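Local coordinates for protein aminoacyl-histidine dipeptidase (Vibrio alginolyticus, PDB 3MRU) that probably hydrolyses dipeptides, Xaa-His dipeptides such as carnosine among them, as a zinc-dependent metallopeptidase of the M20 family, at residues A[186-191]-A[397-402]; A[367-372]-A[431-436]; A[246-251]-A[268-273]. All coordinates share one frame; numbering follows the deposited sequence.

Interaction 1. Residues A[186-191]-A[397-402]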
ATOM      1  N   GLY A 186       2.435   6.811   5.097  1.00 72.85           N
ATOM      2  CA  GLY A 186       1.033   7.193   5.186  1.00 71.46           C
ATOM      3  C   GLY A 186       0.653   7.695   3.819  1.00 70.52           C
ATOM      4  O   GLY A 186       1.448   7.612   2.878  1.00 70.62           O
ATOM      5  N   GLY A 187      -0.555   8.209   3.682  1.00 69.48           N
ATOM      6  CA  GLY A 187      -0.929   8.796   2.412  1.00 68.78           C
ATOM      7  C   GLY A 187      -2.083   9.749   2.551  1.00 68.42           C
ATOM      8  O   GLY A 187      -2.669   9.845   3.628  1.00 68.48           O
ATOM      9  N   ILE A 188      -2.408  10.453   1.470  1.00 53.75           N
ATOM     10  CA  ILE A 188      -3.601  11.270   1.432  1.00 53.47           C
ATOM     11  C   ILE A 188      -3.947  11.648  -0.004  1.00 54.21           C
ATOM     12  O   ILE A 188      -3.060  11.998  -0.793  1.00 54.50           O
ATOM     13  CB  ILE A 188      -3.406  12.503   2.272  1.00 58.26           C
ATOM     14  CG1 ILE A 188      -4.722  13.246   2.458  1.00 57.29           C
ATOM     15  CG2 ILE A 188      -2.308  13.366   1.676  1.00 58.74           C
ATOM     16  CD1 ILE A 188      -5.214  14.080   1.347  1.00 89.58           C
ATOM     17  N   ASP A 189      -5.232  11.558  -0.341  1.00 55.02           N
ATOM     18  CA  ASP A 189      -5.707  11.864  -1.669  1.00 55.43           C
ATOM     19  C   ASP A 189      -5.916  13.329  -1.716  1.00 54.59           C
ATOM     20  O   ASP A 189      -6.470  13.892  -0.796  1.00 54.34           O
ATOM     21  CB  ASP A 189      -7.058  11.208  -1.924  1.00 99.38           C
ATOM     22  CG  ASP A 189      -7.026   9.678  -1.780  1.00104.53           C
ATOM     23  OD1 ASP A 189      -6.150   9.030  -2.405  1.00110.04           O
ATOM     24  OD2 ASP A 189      -7.895   9.116  -1.056  1.00108.91           O
ATOM     25  N   GLY A 190      -5.464  13.947  -2.799  1.00 68.23           N
ATOM     26  CA  GLY A 190      -5.734  15.361  -3.093  1.00 67.36           C
ATOM     27  C   GLY A 190      -6.457  15.569  -4.416  1.00 66.91           C
ATOM     28  O   GLY A 190      -6.362  14.746  -5.335  1.00 67.34           O
ATOM     29  N   ALA A 191      -7.201  16.663  -4.511  1.00 67.46           N
ATOM     30  CA  ALA A 191      -7.943  16.978  -5.720  1.00 66.71           C
ATOM     31  C   ALA A 191      -8.006  18.484  -6.014  1.00 66.51           C
ATOM     32  O   ALA A 191      -8.717  19.233  -5.344  1.00 66.45           O
ATOM     33  CB  ALA A 191      -9.323  16.395  -5.572  1.00 47.33           C
ATOM     34  N   SER A 397      -8.630  14.103   1.628  1.00 58.52           N
ATOM     35  CA  SER A 397      -9.403  13.032   2.189  1.00 58.15           C
ATOM     36  C   SER A 397      -8.587  11.780   2.040  1.00 58.08           C
ATOM     37  O   SER A 397      -7.503  11.824   1.474  1.00 58.19           O
ATOM     38  CB  SER A 397     -10.667  12.874   1.390  1.00 66.88           C
ATOM     39  OG  SER A 397     -10.310  12.944   0.037  1.00 67.79           O
ATOM     40  N   GLY A 398      -9.124  10.668   2.542  1.00 68.20           N
ATOM     41  CA  GLY A 398      -8.476   9.358   2.489  1.00 68.12           C
ATOM     42  C   GLY A 398      -7.133   9.361   3.183  1.00 68.31           C
ATOM     43  O   GLY A 398      -6.201   8.689   2.735  1.00 68.76           O
ATOM     44  N   ALA A 399      -7.034  10.129   4.266  1.00 69.32           N
ATOM     45  CA  ALA A 399      -5.783  10.306   4.996  1.00 69.50           C
ATOM     46  C   ALA A 399      -5.549   9.138   5.939  1.00 69.79           C
ATOM     47  O   ALA A 399      -6.439   8.791   6.714  1.00 70.43           O
ATOM     48  CB  ALA A 399      -5.814  11.596   5.773  1.00 64.07           C
ATOM     49  N   TYR A 400      -4.355   8.552   5.883  1.00 61.19           N
ATOM     50  CA  TYR A 400      -3.958   7.466   6.791  1.00 61.13           C
ATOM     51  C   TYR A 400      -2.501   7.584   7.260  1.00 62.06           C
ATOM     52  O   TYR A 400      -1.605   7.915   6.480  1.00 62.25           O
ATOM     53  CB  TYR A 400      -4.208   6.098   6.152  1.00 60.98           C
ATOM     54  CG  TYR A 400      -3.567   5.907   4.791  1.00 59.97           C
ATOM     55  CD1 TYR A 400      -2.329   5.262   4.664  1.00 58.34           C
ATOM     56  CD2 TYR A 400      -4.198   6.364   3.627  1.00 58.79           C
ATOM     57  CE1 TYR A 400      -1.733   5.081   3.424  1.00 57.18           C
ATOM     58  CE2 TYR A 400      -3.610   6.178   2.377  1.00 58.15           C
ATOM     59  CZ  TYR A 400      -2.378   5.535   2.292  1.00 58.18           C
ATOM     60  OH  TYR A 400      -1.791   5.346   1.075  1.00 58.30           O
ATOM     61  N   PRO A 401      -2.258   7.292   8.540  1.00 57.62           N
ATOM     62  CA  PRO A 401      -0.948   7.499   9.153  1.00 58.29           C
ATOM     63  C   PRO A 401       0.162   6.629   8.590  1.00 59.06           C
ATOM     64  O   PRO A 401      -0.081   5.531   8.105  1.00 58.84           O
ATOM     65  CB  PRO A 401      -1.188   7.140  10.621  1.00 69.56           C
ATOM     66  CG  PRO A 401      -2.404   6.282  10.605  1.00 69.26           C
ATOM     67  CD  PRO A 401      -3.244   6.756   9.493  1.00 68.92           C
ATOM     68  N   GLY A 402       1.382   7.152   8.654  1.00 72.79           N
ATOM     69  CA  GLY A 402       2.572   6.425   8.240  1.00 74.07           C
ATOM     70  C   GLY A 402       3.294   5.908   9.463  1.00 75.23           C
ATOM     71  O   GLY A 402       2.894   6.206  10.592  1.00 75.50           O
TER
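Gly-187 and Tyr-400 are joined twice, as an antiparallel hydrogen-bonded pair. Gly-187 N gives its hydrogen to Tyr-400 O (3.0 Å), and Tyr-400 N returns one to Gly-187 O with an N-H...O angle of 167°. Asp-189 and Ser-397 form a second such pair: Asp-189 N lies 2.9 Å from Ser-397 O, and the longer return bond runs from Ser-397 N to Asp-189 O. Between the two pairs strand 397-400 spends one residue more than strand 186-191, which makes a beta bulge. Gly-398 sits in it with a positive phi of 59°, a conformation glycine adopts easily. The aromatic contact is a CH-pi interaction. Tyr-400 lays its ring over the backbone of Gly-187, whose CA is 3.9 Å from the ring centroid, while Gly-187 N stands above the same ring nearer its rim. With chi1 at 54°, Tyr-400 CG lies between its own N and carbonyl carbon, folding the ring across the partner strand; Gly-187, lacking a side chain, leaves room for it. Apolar contact is modest, Ile-188 CG1 meeting Ala-399 CB at 3.9 Å, and the CD1 methyl of the same isoleucine resting near Ser-397 O. Beside the bulge, Asp-189 OD2 approaches Gly-398 CA at 3.6 Å. Strand 361-370 is also a neighbour of strand 181-199, through backbone bonds of Gly-186, Ile-188 and Gly-190. Ile-188 further packs on Arg-376 and Glu-380 of helix 373-389, and Asp-373 of that helix accepts a hydrogen bond from Gly-402 N.

Interaction 2. Residues A[367-372]-A[431-436]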
ATOM      1  N   LEU A 367      -1.813  11.977  -5.136  1.00 63.75           N
ATOM      2  CA  LEU A 367      -1.736  11.212  -3.908  1.00 63.26           C
ATOM      3  C   LEU A 367      -0.377  11.369  -3.239  1.00 63.11           C
ATOM      4  O   LEU A 367       0.644  10.924  -3.762  1.00 63.62           O
ATOM      5  CB  LEU A 367      -2.056   9.736  -4.186  1.00 41.85           C
ATOM      6  CG  LEU A 367      -1.819   8.705  -3.080  1.00 41.40           C
ATOM      7  CD1 LEU A 367      -2.714   8.960  -1.897  1.00 42.13           C
ATOM      8  CD2 LEU A 367      -2.073   7.324  -3.606  1.00 41.80           C
ATOM      9  N   ILE A 368      -0.372  12.010  -2.078  1.00 73.59           N
ATOM     10  CA  ILE A 368       0.866  12.255  -1.373  1.00 73.00           C
ATOM     11  C   ILE A 368       1.122  11.082  -0.462  1.00 73.66           C
ATOM     12  O   ILE A 368       0.208  10.621   0.247  1.00 74.47           O
ATOM     13  CB  ILE A 368       0.800  13.553  -0.539  1.00 44.54           C
ATOM     14  CG1 ILE A 368       0.392  14.725  -1.428  1.00 43.32           C
ATOM     15  CG2 ILE A 368       2.121  13.815   0.132  1.00 42.48           C
ATOM     16  CD1 ILE A 368      -0.068  15.975  -0.678  1.00 83.64           C
ATOM     17  N   ARG A 369       2.361  10.599  -0.485  1.00 55.45           N
ATOM     18  CA  ARG A 369       2.813   9.557   0.420  1.00 55.10           C
ATOM     19  C   ARG A 369       3.942  10.093   1.266  1.00 55.66           C
ATOM     20  O   ARG A 369       4.685  10.982   0.826  1.00 55.72           O
ATOM     21  CB  ARG A 369       3.347   8.402  -0.368  1.00 56.36           C
ATOM     22  CG  ARG A 369       2.330   7.679  -1.114  1.00 56.76           C
ATOM     23  CD  ARG A 369       3.043   6.663  -1.941  1.00 58.87           C
ATOM     24  NE  ARG A 369       2.138   5.926  -2.810  1.00 60.76           N
ATOM     25  CZ  ARG A 369       1.164   5.143  -2.372  1.00 61.39           C
ATOM     26  NH1 ARG A 369       0.943   5.024  -1.068  1.00 63.13           N
ATOM     27  NH2 ARG A 369       0.392   4.514  -3.239  1.00 61.32           N
ATOM     28  N   SER A 370       4.078   9.541   2.471  1.00 53.45           N
ATOM     29  CA  SER A 370       5.157   9.909   3.372  1.00 54.08           C
ATOM     30  C   SER A 370       5.265   8.959   4.565  1.00 54.59           C
ATOM     31  O   SER A 370       4.263   8.405   5.017  1.00 54.16           O
ATOM     32  CB  SER A 370       5.037  11.374   3.783  1.00 60.81           C
ATOM     33  OG  SER A 370       6.102  11.692   4.652  1.00 60.97           O
ATOM     34  N   LEU A 371       6.487   8.825   5.087  1.00 55.14           N
ATOM     35  CA  LEU A 371       6.755   8.050   6.290  1.00 56.09           C
ATOM     36  C   LEU A 371       6.556   9.005   7.448  1.00 57.49           C
ATOM     37  O   LEU A 371       5.838   8.693   8.399  1.00 57.30           O
ATOM     38  CB  LEU A 371       8.174   7.504   6.319  1.00 50.47           C
ATOM     39  CG  LEU A 371       8.810   6.957   5.045  1.00 49.97           C
ATOM     40  CD1 LEU A 371      10.254   6.619   5.323  1.00 49.63           C
ATOM     41  CD2 LEU A 371       8.090   5.722   4.562  1.00 51.52           C
ATOM     42  N   ILE A 372       7.181  10.179   7.379  1.00 89.76           N
ATOM     43  CA  ILE A 372       6.883  11.193   8.396  1.00 91.80           C
ATOM     44  C   ILE A 372       5.566  11.906   8.036  1.00 92.29           C
ATOM     45  O   ILE A 372       5.437  12.518   6.973  1.00 92.65           O
ATOM     46  CB  ILE A 372       8.053  12.200   8.666  1.00130.07           C
ATOM     47  CG1 ILE A 372       9.353  11.453   9.015  1.00130.72           C
ATOM     48  CG2 ILE A 372       7.662  13.181   9.800  1.00130.86           C
ATOM     49  CD1 ILE A 372       9.370  10.651  10.325  1.00116.56           C
ATOM     50  N   VAL A 431      11.592  -0.852   4.113  1.00 90.93           N
ATOM     51  CA  VAL A 431      10.603   0.198   4.339  1.00 89.85           C
ATOM     52  C   VAL A 431       9.834   0.339   3.034  1.00 89.41           C
ATOM     53  O   VAL A 431      10.415   0.713   2.021  1.00 89.49           O
ATOM     54  CB  VAL A 431      11.251   1.551   4.714  1.00 51.07           C
ATOM     55  CG1 VAL A 431      10.219   2.649   4.741  1.00 50.91           C
ATOM     56  CG2 VAL A 431      11.875   1.470   6.062  1.00 51.10           C
ATOM     57  N   ILE A 432       8.548   0.002   3.032  1.00 79.07           N
ATOM     58  CA  ILE A 432       7.765   0.171   1.806  1.00 78.84           C
ATOM     59  C   ILE A 432       7.092   1.515   1.784  1.00 78.58           C
ATOM     60  O   ILE A 432       6.597   2.011   2.801  1.00 78.36           O
ATOM     61  CB  ILE A 432       6.694  -0.946   1.486  1.00 77.08           C
ATOM     62  CG1 ILE A 432       6.235  -1.694   2.733  1.00 76.52           C
ATOM     63  CG2 ILE A 432       7.201  -1.899   0.417  1.00 77.41           C
ATOM     64  CD1 ILE A 432       5.328  -0.898   3.645  1.00 86.43           C
ATOM     65  N   HIS A 433       7.075   2.094   0.596  1.00 78.09           N
ATOM     66  CA  HIS A 433       6.452   3.367   0.406  1.00 78.17           C
ATOM     67  C   HIS A 433       4.995   3.040   0.118  1.00 78.36           C
ATOM     68  O   HIS A 433       4.493   3.304  -0.988  1.00 78.62           O
ATOM     69  CB  HIS A 433       7.119   4.112  -0.754  1.00 81.25           C
ATOM     70  CG  HIS A 433       7.093   5.593  -0.592  1.00 80.21           C
ATOM     71  ND1 HIS A 433       7.681   6.228   0.477  1.00 79.85           N
ATOM     72  CD2 HIS A 433       6.523   6.560  -1.343  1.00 79.25           C
ATOM     73  CE1 HIS A 433       7.472   7.527   0.377  1.00 79.95           C
ATOM     74  NE2 HIS A 433       6.779   7.756  -0.723  1.00 79.10           N
ATOM     75  N   ALA A 434       4.333   2.453   1.128  1.00 80.73           N
ATOM     76  CA  ALA A 434       2.960   1.966   1.013  1.00 80.36           C
ATOM     77  C   ALA A 434       2.286   1.825   2.385  1.00 80.80           C
ATOM     78  O   ALA A 434       2.922   1.966   3.428  1.00 80.47           O
ATOM     79  CB  ALA A 434       2.882   0.684   0.247  1.00 40.67           C
ATOM     80  N   GLY A 435       0.984   1.550   2.371  1.00 96.54           N
ATOM     81  CA  GLY A 435       0.208   1.418   3.597  1.00 97.33           C
ATOM     82  C   GLY A 435       0.100  -0.011   4.084  1.00 97.95           C
ATOM     83  O   GLY A 435      -0.207  -0.920   3.312  1.00 97.93           O
ATOM     84  N   LEU A 436       0.387  -0.188   5.372  1.00 67.87           N
ATOM     85  CA  LEU A 436       0.234  -1.445   6.085  1.00 68.61           C
ATOM     86  C   LEU A 436      -0.502  -1.180   7.396  1.00 69.85           C
ATOM     87  O   LEU A 436      -0.324  -0.124   8.014  1.00 69.49           O
ATOM     88  CB  LEU A 436       1.589  -2.056   6.429  1.00 58.14           C
ATOM     89  CG  LEU A 436       2.763  -2.193   5.466  1.00 56.91           C
ATOM     90  CD1 LEU A 436       3.938  -2.747   6.265  1.00 56.11           C
ATOM     91  CD2 LEU A 436       2.487  -3.058   4.246  1.00 53.63           C
TER
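Arg-369 and His-433, two polar residues, meet through the arginine's carbon chain, Arg-369 NE and His-433 NE2 each being bonded to a serine. Arg-369 CB comes within 3.5 Å of His-433 NE2, and Arg-369 CD equally close to His-433 CD2, while Arg-369 NE stays 5.4 Å from His-433 NE2. Chi2 and chi3 of Arg-369, both near 180°, carry the chain past the ring; the guanidinium, turned at chi4, lies 64° from the ring plane. His-433 O lies over one guanidinium face, 3.9 Å from Arg-369 NH1, too far for a bond. Arginine suits this place because its methylenes pack while its end reaches a polar partner: Arg-369 NE bonds Ser-220 OG, and His-433 NE2 bonds Ser-349 OG, which should restrict the ring's rotation. His-433 is the centre of an inverse gamma turn, where the chain bends after strand 431-432. Leu-371 CD2 touches Val-431 CG1 at 3.7 Å and also approaches His-433 ND1, the branched methyls of both adding apolar surface beside the imidazole. Strand 361-370 runs between strands 181-199 and 346-358, Ile-368 packing on helix 373-389; the side chain of Ile-432, which touches Cys-184, is about 12 Å from a bound zinc ion.

Interaction 3. Residues A[246-251]-A[268-273]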
ATOM      1  N   LEU A 246       3.355  29.477 -29.520  1.00 70.63           N
ATOM      2  CA  LEU A 246       2.661  28.798 -30.626  1.00 70.61           C
ATOM      3  C   LEU A 246       1.173  29.174 -30.777  1.00 71.01           C
ATOM      4  O   LEU A 246       0.486  28.667 -31.674  1.00 71.05           O
ATOM      5  CB  LEU A 246       2.758  27.295 -30.412  1.00 68.30           C
ATOM      6  CG  LEU A 246       2.980  26.383 -31.600  1.00 68.32           C
ATOM      7  CD1 LEU A 246       4.290  26.737 -32.298  1.00 69.04           C
ATOM      8  CD2 LEU A 246       3.029  24.969 -31.100  1.00 67.77           C
ATOM      9  N   ASP A 247       0.683  30.039 -29.882  1.00102.57           N
ATOM     10  CA  ASP A 247      -0.703  30.554 -29.887  1.00102.69           C
ATOM     11  C   ASP A 247      -1.817  29.483 -30.000  1.00102.22           C
ATOM     12  O   ASP A 247      -2.893  29.738 -30.556  1.00101.97           O
ATOM     13  CB  ASP A 247      -0.872  31.669 -30.939  1.00109.17           C
ATOM     14  CG  ASP A 247      -1.817  32.788 -30.476  1.00110.65           C
ATOM     15  OD1 ASP A 247      -2.847  32.474 -29.838  1.00113.33           O
ATOM     16  OD2 ASP A 247      -1.533  33.980 -30.750  1.00110.93           O
ATOM     17  N   LEU A 248      -1.553  28.297 -29.450  1.00 83.05           N
ATOM     18  CA  LEU A 248      -2.546  27.227 -29.420  1.00 82.34           C
ATOM     19  C   LEU A 248      -3.457  27.252 -28.198  1.00 81.97           C
ATOM     20  O   LEU A 248      -3.057  27.648 -27.110  1.00 81.58           O
ATOM     21  CB  LEU A 248      -1.907  25.854 -29.580  1.00 78.60           C
ATOM     22  CG  LEU A 248      -0.693  25.442 -28.775  1.00 77.86           C
ATOM     23  CD1 LEU A 248      -1.071  25.250 -27.344  1.00 77.69           C
ATOM     24  CD2 LEU A 248      -0.204  24.141 -29.365  1.00 77.65           C
ATOM     25  N   ARG A 249      -4.690  26.805 -28.424  1.00 77.22           N
ATOM     26  CA  ARG A 249      -5.774  26.905 -27.475  1.00 76.68           C
ATOM     27  C   ARG A 249      -6.188  25.511 -27.080  1.00 75.82           C
ATOM     28  O   ARG A 249      -6.097  24.570 -27.865  1.00 75.66           O
ATOM     29  CB  ARG A 249      -6.935  27.610 -28.131  1.00100.27           C
ATOM     30  CG  ARG A 249      -6.545  28.899 -28.813  1.00103.24           C
ATOM     31  CD  ARG A 249      -6.465  30.055 -27.814  1.00109.25           C
ATOM     32  NE  ARG A 249      -7.672  30.162 -26.978  1.00113.20           N
ATOM     33  CZ  ARG A 249      -8.865  30.587 -27.415  1.00115.11           C
ATOM     34  NH1 ARG A 249      -9.032  30.945 -28.687  1.00115.38           N
ATOM     35  NH2 ARG A 249      -9.903  30.641 -26.580  1.00116.99           N
ATOM     36  N   LEU A 250      -6.666  25.389 -25.854  1.00 76.82           N
ATOM     37  CA  LEU A 250      -6.820  24.099 -25.221  1.00 75.99           C
ATOM     38  C   LEU A 250      -8.265  23.648 -25.120  1.00 75.85           C
ATOM     39  O   LEU A 250      -9.124  24.366 -24.602  1.00 75.84           O
ATOM     40  CB  LEU A 250      -6.232  24.194 -23.822  1.00 66.16           C
ATOM     41  CG  LEU A 250      -6.331  23.093 -22.783  1.00 65.25           C
ATOM     42  CD1 LEU A 250      -5.377  21.978 -23.109  1.00 64.44           C
ATOM     43  CD2 LEU A 250      -5.973  23.711 -21.455  1.00 63.93           C
ATOM     44  N   VAL A 251      -8.544  22.462 -25.634  1.00 73.31           N
ATOM     45  CA  VAL A 251      -9.882  21.895 -25.475  1.00 73.38           C
ATOM     46  C   VAL A 251     -10.006  20.759 -24.446  1.00 73.33           C
ATOM     47  O   VAL A 251     -10.896  20.755 -23.605  1.00 73.08           O
ATOM     48  CB  VAL A 251     -10.553  21.521 -26.878  1.00 73.71           C
ATOM     49  CG1 VAL A 251      -9.525  21.327 -27.985  1.00 73.70           C
ATOM     50  CG2 VAL A 251     -11.482  20.316 -26.775  1.00 72.93           C
ATOM     51  N   VAL A 268      -3.593  15.631 -24.779  1.00 68.25           N
ATOM     52  CA  VAL A 268      -4.270  16.882 -24.853  1.00 68.91           C
ATOM     53  C   VAL A 268      -4.748  16.959 -26.288  1.00 69.82           C
ATOM     54  O   VAL A 268      -4.042  16.526 -27.201  1.00 69.64           O
ATOM     55  CB  VAL A 268      -3.312  18.057 -24.509  1.00 66.78           C
ATOM     56  CG1 VAL A 268      -2.382  18.349 -25.672  1.00 67.63           C
ATOM     57  CG2 VAL A 268      -4.074  19.308 -24.229  1.00 66.47           C
ATOM     58  N   THR A 269      -5.967  17.458 -26.490  1.00 76.53           N
ATOM     59  CA  THR A 269      -6.362  17.905 -27.821  1.00 77.57           C
ATOM     60  C   THR A 269      -6.398  19.422 -27.757  1.00 78.54           C
ATOM     61  O   THR A 269      -6.824  20.000 -26.763  1.00 78.36           O
ATOM     62  CB  THR A 269      -7.703  17.304 -28.345  1.00 79.71           C
ATOM     63  OG1 THR A 269      -8.805  18.070 -27.863  1.00 79.39           O
ATOM     64  CG2 THR A 269      -7.878  15.836 -27.939  1.00 79.54           C
ATOM     65  N   VAL A 270      -5.896  20.059 -28.800  1.00 67.54           N
ATOM     66  CA  VAL A 270      -5.815  21.503 -28.831  1.00 69.70           C
ATOM     67  C   VAL A 270      -6.264  22.032 -30.189  1.00 71.15           C
ATOM     68  O   VAL A 270      -6.235  21.310 -31.205  1.00 71.16           O
ATOM     69  CB  VAL A 270      -4.353  22.045 -28.530  1.00110.72           C
ATOM     70  CG1 VAL A 270      -3.789  21.491 -27.208  1.00110.90           C
ATOM     71  CG2 VAL A 270      -3.378  21.780 -29.702  1.00110.37           C
ATOM     72  N   ALA A 271      -6.661  23.303 -30.180  1.00 66.92           N
ATOM     73  CA  ALA A 271      -6.916  24.072 -31.382  1.00 68.50           C
ATOM     74  C   ALA A 271      -5.743  25.017 -31.635  1.00 69.85           C
ATOM     75  O   ALA A 271      -5.186  25.586 -30.694  1.00 70.09           O
ATOM     76  CB  ALA A 271      -8.193  24.859 -31.216  1.00 99.27           C
ATOM     77  N   LEU A 272      -5.372  25.174 -32.911  1.00125.68           N
ATOM     78  CA  LEU A 272      -4.302  26.107 -33.350  1.00126.79           C
ATOM     79  C   LEU A 272      -4.519  26.561 -34.806  1.00127.75           C
ATOM     80  O   LEU A 272      -5.181  25.843 -35.579  1.00127.54           O
ATOM     81  CB  LEU A 272      -2.903  25.480 -33.195  1.00 81.58           C
ATOM     82  CG  LEU A 272      -2.284  24.563 -34.252  1.00 81.23           C
ATOM     83  CD1 LEU A 272      -0.821  24.361 -33.927  1.00 81.89           C
ATOM     84  CD2 LEU A 272      -2.980  23.213 -34.350  1.00 81.68           C
ATOM     85  N   PRO A 273      -3.955  27.745 -35.183  1.00123.61           N
ATOM     86  CA  PRO A 273      -3.987  28.174 -36.587  1.00124.02           C
ATOM     87  C   PRO A 273      -3.322  27.114 -37.473  1.00124.65           C
ATOM     88  O   PRO A 273      -2.255  26.576 -37.104  1.00124.94           O
ATOM     89  CB  PRO A 273      -3.147  29.460 -36.584  1.00 70.17           C
ATOM     90  CG  PRO A 273      -3.191  29.962 -35.197  1.00 69.93           C
ATOM     91  CD  PRO A 273      -3.236  28.725 -34.341  1.00 70.12           C
TER
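The flat groups that meet here are the peptides of Arg-249 and Ala-271, joined by N-H...O bonds rather than stacked. The guanidinium of Arg-249 takes no share: bends at chi2 (-82°) and chi3 lead it away, and Arg-249 NH2 makes a weak bond to Phe-316 O. Arg-249 N points almost straight at Ala-271 O (2.6 Å, 177° at the hydrogen), and Ala-271 N answers to Arg-249 O at 2.7 Å, an antiparallel hydrogen-bonded pair. Farther along, Val-251 N bonds Thr-269 O at 3.2 Å. Leu-250 and Val-270 form the intervening non-hydrogen-bonded pair, both directed to the sheet face opposite Arg-249 and Ala-271. Before the strand, Leu-248 CB packs against Leu-272 CB at 3.8 Å, and Leu-248 CD2 lies 4.0 Å from Val-270 CG2; branched aliphatic residues suit this helix-covered side. The methyl CG1 of Val-251 lies 3.3 Å from Thr-269 OG1; beta-branched Thr-269 and Val-270 suit extended chain. Both strands fall within the M20 dimerisation range and join the larger mixed sheet. Strand 205-213 is the other neighbour of strand 266-273. Leu-248 and Leu-272 meet Leu-280 of helix 277-295, Leu-250 packs on helix 318-330, and Ala-271 touches Val-315.

Overall arrangement
Interactions 1 and 2 adjoin, their centres 9 Å apart, and lie on neighbouring strands of one sheet, 181-199 of interaction 1 being hydrogen-bonded to 361-370 of interaction 2. Interaction 3 reaches the same large sheet, yet its centre is 35 and 38 Å from theirs and it lies 38 Å from the centre of the chain. Each contact is partly buried; interaction 2 has no exposed residue among those that touch, whereas interaction 1 includes three exposed residues on its outer strand. Interactions 1 and 3 are backbone ladders, one bulged and rich in glycine, the other largely aliphatic. Interaction 2, like interaction 1 near the zinc site, relies on side chains.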